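Local structure of fimbria adhesin protein (Klebsiella pneumoniae, 3U4K) at residues S25-N30 with Y68-R73; G51-T56 with T136-K141. The protein probably mediates pilus attachment of the bacterium, this chain being its receptor binding domain, which recognises human collagen V. One frame throughout, in Å; residues are numbered along the deposited sequence.

How the interactions relate
Interaction 1 and interaction 2 lie on opposite sides of the chain's centre, their own centres about 36 Å apart, and do not touch. Both join antiparallel strands of the receptor binding domain, but in different sheets. Strands 53-61 and 67-71 follow each other in the chain, so the first partner of interaction 2 runs on toward the second partner of interaction 1. Interaction 1 is peripheral: a short N-terminal strand is fixed by a disulfide, a few backbone bonds and an indole lying on the surface. Interaction 2 sits nearer the centre, with buried isoleucines on both faces of a bulged strand pairing and polar groups at its ends.

Interaction 1: S25-N30 with Y68-R73; sequences SCWQSN and YVTCDR
Trp27 and Thr70 form the centre of this contact. Their backbones make an antiparallel hydrogen-bonded pair, with Trp27 N to Thr70 O at 3.0 Å and Thr70 N to Trp27 O at 3.2 Å. The Trp27 side chain turns back over this pair. Its CG lies between the backbone N and the carbonyl carbon (chi1 57°), which brings one indole face over the carbonyl of Thr70. Trp27 CE3 is 3.3 Å from Thr70 O, and the ring atom CZ2 meets the methyl CG2 of Thr70 at 3.7 Å. The other branch of Thr70 is polar: OG1 shares a hydrogen bond of 2.6 Å with Ser29 OG. Tyr68 joins mainly through its backbone: Tyr68 O accepts a bond of 2.9 Å from Ser29 N, which lies well above the carbonyl plane. The Tyr68 ring comes near Asn30 CB and touches Leu130. On the sheet face away from Trp27, Cys26 SG and Cys71 SG form the disulfide (chi3 110°). Ser25 OG reaches Asp72 OD2 at 3.2 Å, above the carboxylate plane, and Arg73 forms a salt bridge with the same carboxylate. Strand 26-28 edges a three-stranded antiparallel sheet. Strand 67-71 is central, with strand 128-129 beyond, where Tyr68 and Val69 face Phe128 in a classic beta bulge. The short edge strand is thus held covalently on one face, and by an indole and a hydroxyl pair on the other.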
loop_
_atom_site.group_PDB
_atom_site.type_symbol
_atom_site.label_atom_id
_atom_site.label_comp_id
_atom_site.label_asym_id
_atom_site.label_seq_id
_atom_site.Cartn_x
_atom_site.Cartn_y
_atom_site.Cartn_z
ATOM N N SER A 25 -0.136 -17.635 22.984
ATOM C CA SER A 25 -0.468 -18.021 21.621
ATOM C C SER A 25 -1.558 -17.103 21.071
ATOM O O SER A 25 -2.599 -16.911 21.703
ATOM C CB SER A 25 -0.901 -19.489 21.554
ATOM O OG SER A 25 -2.171 -19.681 22.150
ATOM N N CYS A 26 -1.299 -16.529 19.899
ATOM C CA CYS A 26 -2.232 -15.604 19.267
ATOM C C CYS A 26 -2.619 -16.075 17.871
ATOM O O CYS A 26 -1.759 -16.355 17.033
ATOM C CB CYS A 26 -1.640 -14.195 19.213
ATOM S SG CYS A 26 -1.191 -13.527 20.835
ATOM N N TRP A 27 -3.924 -16.159 17.638
ATOM C CA TRP A 27 -4.466 -16.624 16.367
ATOM C C TRP A 27 -5.221 -15.526 15.670
ATOM O O TRP A 27 -5.361 -14.425 16.199
ATOM C CB TRP A 27 -5.360 -17.840 16.591
ATOM C CG TRP A 27 -6.500 -17.595 17.551
ATOM C CD1 TRP A 27 -7.827 -17.310 17.240
ATOM C CD2 TRP A 27 -6.449 -17.605 19.021
ATOM N NE1 TRP A 27 -8.575 -17.151 18.376
ATOM C CE2 TRP A 27 -7.812 -17.313 19.480
ATOM C CE3 TRP A 27 -5.449 -17.821 19.967
ATOM C CZ2 TRP A 27 -8.135 -17.246 20.830
ATOM C CZ3 TRP A 27 -5.788 -17.747 21.323
ATOM C CH2 TRP A 27 -7.098 -17.466 21.742
ATOM N N GLN A 28 -5.712 -15.814 14.468
ATOM C CA GLN A 28 -6.414 -14.812 13.680
ATOM C C GLN A 28 -7.913 -15.067 13.704
ATOM O O GLN A 28 -8.392 -16.029 13.105
ATOM C CB GLN A 28 -5.891 -14.799 12.248
ATOM C CG GLN A 28 -6.300 -13.569 11.461
ATOM C CD GLN A 28 -5.813 -13.601 10.029
ATOM O OE1 GLN A 28 -4.815 -14.254 9.714
ATOM N NE2 GLN A 28 -6.512 -12.889 9.150
ATOM N N SER A 29 -8.643 -14.199 14.398
ATOM C CA SER A 29 -10.082 -14.388 14.607
ATOM C C SER A 29 -10.933 -14.154 13.363
ATOM O O SER A 29 -11.979 -14.777 13.201
ATOM C CB SER A 29 -10.584 -13.526 15.766
ATOM O OG SER A 29 -10.419 -14.208 16.997
ATOM N N ASN A 30 -10.481 -13.262 12.491
ATOM C CA ASN A 30 -11.203 -12.971 11.260
ATOM C C ASN A 30 -10.265 -12.862 10.067
ATOM O O ASN A 30 -9.095 -12.506 10.231
ATOM C CB ASN A 30 -12.021 -11.686 11.418
ATOM C CG ASN A 30 -13.188 -11.611 10.449
ATOM O OD1 ASN A 30 -13.647 -10.523 10.108
ATOM N ND2 ASN A 30 -13.672 -12.767 9.996
ATOM N N TYR A 68 -9.508 -9.021 14.808
ATOM C CA TYR A 68 -8.683 -9.711 13.821
ATOM C C TYR A 68 -7.636 -10.600 14.478
ATOM O O TYR A 68 -7.288 -11.645 13.937
ATOM C CB TYR A 68 -8.021 -8.714 12.857
ATOM C CG TYR A 68 -9.010 -7.879 12.069
ATOM C CD1 TYR A 68 -9.468 -8.295 10.820
ATOM C CD2 TYR A 68 -9.498 -6.681 12.580
ATOM C CE1 TYR A 68 -10.384 -7.538 10.103
ATOM C CE2 TYR A 68 -10.413 -5.918 11.876
ATOM C CZ TYR A 68 -10.849 -6.348 10.638
ATOM O OH TYR A 68 -11.754 -5.579 9.945
ATOM N N VAL A 69 -7.135 -10.179 15.638
ATOM C CA VAL A 69 -6.171 -10.975 16.408
ATOM C C VAL A 69 -6.648 -11.151 17.851
ATOM O O VAL A 69 -7.039 -10.182 18.509
ATOM C CB VAL A 69 -4.754 -10.356 16.395
ATOM C CG1 VAL A 69 -3.746 -11.285 17.055
ATOM C CG2 VAL A 69 -4.314 -10.048 14.974
ATOM N N THR A 70 -6.606 -12.397 18.326
ATOM C CA THR A 70 -7.036 -12.763 19.675
ATOM C C THR A 70 -5.996 -13.672 20.324
ATOM O O THR A 70 -5.452 -14.563 19.671
ATOM C CB THR A 70 -8.399 -13.481 19.639
ATOM O OG1 THR A 70 -9.311 -12.723 18.833
ATOM C CG2 THR A 70 -8.984 -13.637 21.039
ATOM N N CYS A 71 -5.720 -13.433 21.606
ATOM C CA CYS A 71 -4.760 -14.235 22.371
ATOM C C CYS A 71 -5.398 -14.818 23.632
ATOM O O CYS A 71 -6.553 -14.521 23.950
ATOM C CB CYS A 71 -3.538 -13.396 22.752
ATOM S SG CYS A 71 -2.819 -12.435 21.400
ATOM N N ASP A 72 -4.635 -15.654 24.338
ATOM C CA ASP A 72 -5.073 -16.244 25.605
ATOM C C ASP A 72 -4.663 -15.390 26.805
ATOM O O ASP A 72 -5.429 -15.237 27.755
ATOM C CB ASP A 72 -4.566 -17.689 25.758
ATOM C CG ASP A 72 -3.070 -17.839 25.468
ATOM O OD1 ASP A 72 -2.330 -16.833 25.444
ATOM O OD2 ASP A 72 -2.625 -18.987 25.269
ATOM N N ARG A 73 -3.454 -14.841 26.750
ATOM C CA ARG A 73 -2.951 -13.942 27.778
ATOM C C ARG A 73 -2.989 -12.514 27.263
ATOM O O ARG A 73 -3.353 -12.268 26.109
ATOM C CB ARG A 73 -1.500 -14.278 28.118
ATOM C CG ARG A 73 -1.239 -15.720 28.497
ATOM C CD ARG A 73 0.233 -16.035 28.306
ATOM N NE ARG A 73 0.595 -17.355 28.813
ATOM C CZ ARG A 73 0.255 -18.509 28.243
ATOM N NH1 ARG A 73 -0.479 -18.527 27.135
ATOM N NH2 ARG A 73 0.647 -19.653 28.789
#

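Interaction 2: G51-T56 with T136-K141; sequences GSVIAT and TLDIIK
Ile54 and Ala55 both face Ile139, and these three side chains make the apolar centre. Ile139 divides its branches between them. With CG1 anti to the carbonyl carbon (chi1 -59°) and CG2 anti to the backbone N, Ile139 CG2 meets Ile54 CD1 at 3.8 Å, while Ile139 CD1 lies 4.2 Å from Ala55 CB. Ile54 CD1 also extends over the backbone between Ile140 and Lys141. Leu105, Met39 and Ile177 pack on Ile139 from other parts of the domain, and Val42 touches Ile54 and Ala55. The backbone bonds follow the same division: Ile54 N gives to Ile139 O at 2.8 Å, and Ile139 N gives to Ala55 O at 2.8 Å.

On the opposite face of the sheet, the Val53 and Ile140 side chains cross, with Val53 CG2 3.8 Å from Ile140 CD1, and Ile140 CG2 rests against the carbonyl of Gly51. Further along this face the contact becomes polar. Thr56 and Asp138 lie side by side and point the same way. Thr56 OG1 donates to Asp138 OD1 at 2.7 Å, while Asp138 OD2 forms a salt bridge with Arg106. Both carboxylate oxygens therefore have partners, which would help fix the rotation of this buried group. At the other end Lys141 N meets Ser52 O at 3.2 Å in a nearly straight bond (176°), and Gly51 N meets Lys141 O at 2.8 Å. The extended Lys141 chain carries NZ away to the carbonyls of Leu48 and Ser45.

Two residues facing one across an antiparallel pair define a classic beta bulge. Here it lies where strand 53-61 joins strand 133-141 in the jelly-roll beta barrel of the adhesin domain.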
loop_
_atom_site.group_PDB
_atom_site.type_symbol
_atom_site.label_atom_id
_atom_site.label_comp_id
_atom_site.label_asym_id
_atom_site.label_seq_id
_atom_site.Cartn_x
_atom_site.Cartn_y
_atom_site.Cartn_z
ATOM N N GLY A 51 9.336 14.047 -8.696
ATOM C CA GLY A 51 8.989 13.926 -7.285
ATOM C C GLY A 51 7.541 14.242 -6.957
ATOM O O GLY A 51 7.035 13.798 -5.927
ATOM N N SER A 52 6.868 15.002 -7.820
ATOM C CA SER A 52 5.481 15.404 -7.572
ATOM C C SER A 52 4.481 14.270 -7.835
ATOM O O SER A 52 4.804 13.278 -8.498
ATOM C CB SER A 52 5.121 16.657 -8.381
ATOM O OG SER A 52 4.961 16.360 -9.758
ATOM N N VAL A 53 3.272 14.424 -7.298
ATOM C CA VAL A 53 2.225 13.406 -7.412
ATOM C C VAL A 53 1.557 13.454 -8.787
ATOM O O VAL A 53 1.116 14.513 -9.239
ATOM C CB VAL A 53 1.173 13.539 -6.277
ATOM C CG1 VAL A 53 -0.124 12.818 -6.615
ATOM C CG2 VAL A 53 1.732 13.013 -4.966
ATOM N N ILE A 54 1.501 12.299 -9.443
ATOM C CA ILE A 54 0.802 12.158 -10.715
ATOM C C ILE A 54 -0.675 11.920 -10.442
ATOM O O ILE A 54 -1.539 12.604 -10.993
ATOM C CB ILE A 54 1.363 10.990 -11.555
ATOM C CG1 ILE A 54 2.881 11.129 -11.730
ATOM C CG2 ILE A 54 0.658 10.910 -12.903
ATOM C CD1 ILE A 54 3.563 9.864 -12.205
ATOM N N ALA A 55 -0.948 10.938 -9.587
ATOM C CA ALA A 55 -2.308 10.611 -9.172
ATOM C C ALA A 55 -2.318 10.004 -7.771
ATOM O O ALA A 55 -1.346 9.370 -7.349
ATOM C CB ALA A 55 -2.960 9.669 -10.171
ATOM N N THR A 56 -3.420 10.214 -7.057
ATOM C CA THR A 56 -3.587 9.697 -5.704
ATOM C C THR A 56 -4.994 9.130 -5.506
ATOM O O THR A 56 -5.954 9.597 -6.129
ATOM C CB THR A 56 -3.266 10.778 -4.641
ATOM O OG1 THR A 56 -3.275 10.192 -3.336
ATOM C CG2 THR A 56 -4.272 11.925 -4.683
ATOM N N THR A 136 -3.954 5.251 1.639
ATOM C CA THR A 136 -3.660 6.128 0.499
ATOM C C THR A 136 -2.508 5.632 -0.378
ATOM O O THR A 136 -1.385 5.436 0.094
ATOM C CB THR A 136 -3.400 7.582 0.958
ATOM O OG1 THR A 136 -4.568 8.089 1.616
ATOM C CG2 THR A 136 -3.071 8.485 -0.222
ATOM N N LEU A 137 -2.815 5.431 -1.659
ATOM C CA LEU A 137 -1.820 5.099 -2.673
ATOM C C LEU A 137 -1.417 6.352 -3.451
ATOM O O LEU A 137 -2.271 7.106 -3.927
ATOM C CB LEU A 137 -2.360 4.024 -3.622
ATOM C CG LEU A 137 -1.527 3.619 -4.845
ATOM C CD1 LEU A 137 -0.190 3.011 -4.447
ATOM C CD2 LEU A 137 -2.298 2.661 -5.739
ATOM N N ASP A 138 -0.111 6.570 -3.562
ATOM C CA ASP A 138 0.428 7.705 -4.306
ATOM C C ASP A 138 1.236 7.238 -5.504
ATOM O O ASP A 138 2.131 6.399 -5.369
ATOM C CB ASP A 138 1.311 8.575 -3.408
ATOM C CG ASP A 138 0.511 9.502 -2.508
ATOM O OD1 ASP A 138 -0.697 9.702 -2.762
ATOM O OD2 ASP A 138 1.101 10.042 -1.547
ATOM N N ILE A 139 0.907 7.778 -6.674
ATOM C CA ILE A 139 1.707 7.558 -7.877
ATOM C C ILE A 139 2.627 8.761 -8.093
ATOM O O ILE A 139 2.162 9.887 -8.296
ATOM C CB ILE A 139 0.828 7.286 -9.114
ATOM C CG1 ILE A 139 -0.043 6.046 -8.880
ATOM C CG2 ILE A 139 1.697 7.090 -10.348
ATOM C CD1 ILE A 139 -1.176 5.888 -9.872
ATOM N N ILE A 140 3.931 8.501 -8.033
ATOM C CA ILE A 140 4.959 9.539 -8.056
ATOM C C ILE A 140 5.748 9.491 -9.362
ATOM O O ILE A 140 6.026 8.406 -9.886
ATOM C CB ILE A 140 5.949 9.364 -6.873
ATOM C CG1 ILE A 140 5.207 9.160 -5.539
ATOM C CG2 ILE A 140 6.958 10.511 -6.806
ATOM C CD1 ILE A 140 4.348 10.324 -5.084
ATOM N N LYS A 141 6.101 10.670 -9.878
ATOM C CA LYS A 141 7.000 10.785 -11.024
ATOM C C LYS A 141 8.460 10.661 -10.570
ATOM O O LYS A 141 9.005 11.576 -9.944
ATOM C CB LYS A 141 6.756 12.105 -11.761
ATOM C CG LYS A 141 7.420 12.200 -13.127
ATOM C CD LYS A 141 6.850 13.345 -13.946
ATOM C CE LYS A 141 7.495 13.431 -15.322
ATOM N NZ LYS A 141 6.794 14.404 -16.206
#